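Local coordinates for conjugal transfer protein (PDB 5WII) that probably serves, as a VirB8-like inner membrane protein, in the type IV secretion channel used for plasmid conjugation, this chain being its soluble domain, at residues Q36-R41 / T88-N93. Numbering follows the deposited sequence.
Sequences QYVIHR and TRVKIN. With AO4 (2-chloropyridine-4-carboxylic acid), chain E.
Ile39, on helix 27-42, meets both Val90 and Ile92 of strand 86-98, outermost within this chain's sheet. Its CB leaves the helix at a slant to the strand, neither straight at it nor away. With chi1 at -66°, Ile39 CG1 stands anti to the carbonyl carbon and comes within 3.6 Å of Val90 CG1, the closest approach between the two segments. The extended second torsion carries Ile39 CD1 onward to 4.1 Å from Ile92 CG1. Ile39 therefore bridges two residues on the same face of the strand, separated by Lys91, which points away from the helix.

From the strand, Val90 directs CB at the helix and places CG1 anti to its backbone N. Besides touching Ile39, Val90 CG1 lies, more distantly, 4.4 Å from Val38 CG1. Ile92 starts off at an angle, but its bent chain brings Ile92 CD1 back to within 4.4 Å of Val38 CB. The two helix residues and two strand residues thus form a wholly apolar patch with 184 Å² of buried surface. Val38 continues inward to Ile106 and Phe108 on strand 103-114 and to Met130 on strand 124-134, which ties the patch to the sheet core.

Beyond the C-terminal end of segment 36-41, near His40 and Arg41, lies 2-chloropyridine-4-carboxylic acid: its chlorine CL1 is 3.7 Å from His40 O, and its carboxylate oxygen OAJ is 3.8 Å from Thr88 OG1. The segment axes run nearly antiparallel, at 162°, and approach to 8.3 Å. With Val38 and Ile39 set on Val90, Ile92 and the neighbouring strands, the contact is helix-on-sheet packing, here of the first helix of this domain against the curved antiparallel sheet of the NTF2-like VirB8 fold, beside a small-molecule site.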
loop_
_atom_site.group_PDB
_atom_site.type_symbol
_atom_site.label_atom_id
_atom_site.label_comp_id
_atom_site.label_asym_id
_atom_site.label_seq_id
_atom_site.Cartn_x
_atom_site.Cartn_y
_atom_site.Cartn_z
ATOM N N GLN A 36 6.056 2.985 -2.569
ATOM C CA GLN A 36 5.685 4.362 -2.873
ATOM C C GLN A 36 6.921 5.234 -3.062
ATOM O O GLN A 36 6.923 6.162 -3.871
ATOM C CB GLN A 36 4.805 4.934 -1.760
ATOM C CG GLN A 36 3.401 4.359 -1.728
ATOM C CD GLN A 36 2.567 4.805 -2.911
ATOM O OE1 GLN A 36 2.102 3.984 -3.703
ATOM N NE2 GLN A 36 2.371 6.112 -3.037
ATOM N N TYR A 37 7.975 4.925 -2.315
ATOM C CA TYR A 37 9.209 5.694 -2.374
ATOM C C TYR A 37 9.906 5.511 -3.721
ATOM O O TYR A 37 10.325 6.485 -4.345
ATOM C CB TYR A 37 10.141 5.285 -1.232
ATOM C CG TYR A 37 11.420 6.084 -1.155
ATOM C CD1 TYR A 37 11.477 7.276 -0.445
ATOM C CD2 TYR A 37 12.575 5.642 -1.783
ATOM C CE1 TYR A 37 12.649 8.006 -0.369
ATOM C CE2 TYR A 37 13.747 6.364 -1.712
ATOM C CZ TYR A 37 13.781 7.544 -1.004
ATOM O OH TYR A 37 14.954 8.260 -0.935
ATOM N N VAL A 38 10.025 4.265 -4.166
ATOM C CA VAL A 38 10.678 3.967 -5.439
ATOM C C VAL A 38 9.938 4.621 -6.596
ATOM O O VAL A 38 10.548 5.232 -7.472
ATOM C CB VAL A 38 10.756 2.450 -5.703
ATOM C CG1 VAL A 38 11.425 2.168 -7.046
ATOM C CG2 VAL A 38 11.512 1.754 -4.591
ATOM N N ILE A 39 8.619 4.474 -6.596
ATOM C CA ILE A 39 7.789 5.006 -7.667
ATOM C C ILE A 39 7.881 6.528 -7.696
ATOM O O ILE A 39 7.923 7.130 -8.765
ATOM C CB ILE A 39 6.325 4.555 -7.501
ATOM C CG1 ILE A 39 6.234 3.037 -7.675
ATOM C CG2 ILE A 39 5.417 5.236 -8.520
ATOM C CD1 ILE A 39 4.928 2.436 -7.218
ATOM N N HIS A 40 7.924 7.142 -6.521
ATOM C CA HIS A 40 8.116 8.574 -6.418
ATOM C C HIS A 40 9.462 8.984 -6.950
ATOM O O HIS A 40 9.600 10.042 -7.602
ATOM C CB HIS A 40 7.977 9.022 -4.968
ATOM C CG HIS A 40 6.546 9.215 -4.527
ATOM N ND1 HIS A 40 5.582 9.641 -5.363
ATOM C CD2 HIS A 40 5.936 9.025 -3.288
ATOM C CE1 HIS A 40 4.414 9.720 -4.697
ATOM N NE2 HIS A 40 4.633 9.342 -3.427
ATOM N N ARG A 41 10.473 8.167 -6.669
ATOM C CA ARG A 41 11.864 8.531 -6.906
ATOM C C ARG A 41 12.372 8.148 -8.292
ATOM O O ARG A 41 13.205 8.851 -8.863
ATOM C CB ARG A 41 12.753 7.885 -5.843
ATOM C CG ARG A 41 14.236 8.101 -6.069
ATOM C CD ARG A 41 15.015 7.991 -4.769
ATOM N NE ARG A 41 16.438 8.266 -4.953
ATOM C CZ ARG A 41 17.290 8.496 -3.959
ATOM N NH1 ARG A 41 16.868 8.491 -2.702
ATOM N NH2 ARG A 41 18.567 8.736 -4.222
ATOM N N THR A 88 8.670 8.141 -17.550
ATOM C CA THR A 88 9.168 6.868 -17.050
ATOM C C THR A 88 8.209 6.307 -16.009
ATOM O O THR A 88 7.986 6.920 -14.965
ATOM C CB THR A 88 10.573 7.014 -16.433
ATOM O OG1 THR A 88 11.472 7.562 -17.405
ATOM C CG2 THR A 88 11.103 5.665 -15.964
ATOM N N ARG A 89 7.638 5.142 -16.305
ATOM C CA ARG A 89 6.725 4.478 -15.386
ATOM C C ARG A 89 7.444 3.347 -14.660
ATOM O O ARG A 89 8.401 2.773 -15.183
ATOM C CB ARG A 89 5.497 3.943 -16.130
ATOM C CG ARG A 89 5.796 2.882 -17.177
ATOM C CD ARG A 89 4.511 2.397 -17.832
ATOM N NE ARG A 89 4.747 1.349 -18.823
ATOM C CZ ARG A 89 5.074 1.570 -20.094
ATOM N NH1 ARG A 89 5.216 2.809 -20.550
ATOM N NH2 ARG A 89 5.262 0.547 -20.914
ATOM N N VAL A 90 6.973 3.036 -13.455
ATOM C CA VAL A 90 7.596 2.027 -12.603
ATOM C C VAL A 90 6.632 0.881 -12.313
ATOM O O VAL A 90 5.435 1.095 -12.116
ATOM C CB VAL A 90 8.081 2.651 -11.272
ATOM C CG1 VAL A 90 8.387 1.584 -10.225
ATOM C CG2 VAL A 90 9.308 3.507 -11.515
ATOM N N LYS A 91 7.170 -0.335 -12.297
ATOM C CA LYS A 91 6.412 -1.519 -11.912
ATOM C C LYS A 91 7.185 -2.316 -10.870
ATOM O O LYS A 91 8.279 -2.810 -11.139
ATOM C CB LYS A 91 6.112 -2.396 -13.130
ATOM C CG LYS A 91 5.400 -3.706 -12.802
ATOM C CD LYS A 91 4.084 -3.467 -12.078
ATOM C CE LYS A 91 3.329 -4.766 -11.841
ATOM N NZ LYS A 91 4.091 -5.716 -10.984
ATOM N N ILE A 92 6.609 -2.437 -9.680
ATOM C CA ILE A 92 7.224 -3.212 -8.609
ATOM C C ILE A 92 7.046 -4.704 -8.877
ATOM O O ILE A 92 5.924 -5.180 -9.054
ATOM C CB ILE A 92 6.621 -2.865 -7.235
ATOM C CG1 ILE A 92 6.619 -1.348 -7.010
ATOM C CG2 ILE A 92 7.381 -3.578 -6.124
ATOM C CD1 ILE A 92 7.994 -0.705 -7.021
ATOM N N ASN A 93 8.170 -5.408 -9.015
ATOM C CA ASN A 93 8.174 -6.856 -9.240
ATOM C C ASN A 93 8.187 -7.717 -7.971
ATOM O O ASN A 93 7.503 -8.739 -7.900
ATOM C CB ASN A 93 9.367 -7.239 -10.119
ATOM C CG ASN A 93 9.386 -6.487 -11.435
ATOM O OD1 ASN A 93 8.372 -6.401 -12.129
ATOM N ND2 ASN A 93 10.543 -5.938 -11.787
HETATM C CAH AO4 E . 14.079 8.794 -14.337
HETATM O OAI AO4 E . 13.965 7.555 -14.216
HETATM O OAJ AO4 E . 14.128 9.456 -15.399
HETATM C CAF AO4 E . 14.174 9.605 -13.036
HETATM C CAA AO4 E . 13.046 10.074 -12.391
HETATM C CAB AO4 E . 13.249 10.835 -11.163
HETATM CL CL1 AO4 E . 11.813 11.479 -10.266
HETATM N NAC AO4 E . 14.508 11.111 -10.606
HETATM C CAD AO4 E . 15.547 10.644 -11.255
HETATM C CAE AO4 E . 15.444 9.873 -12.494
#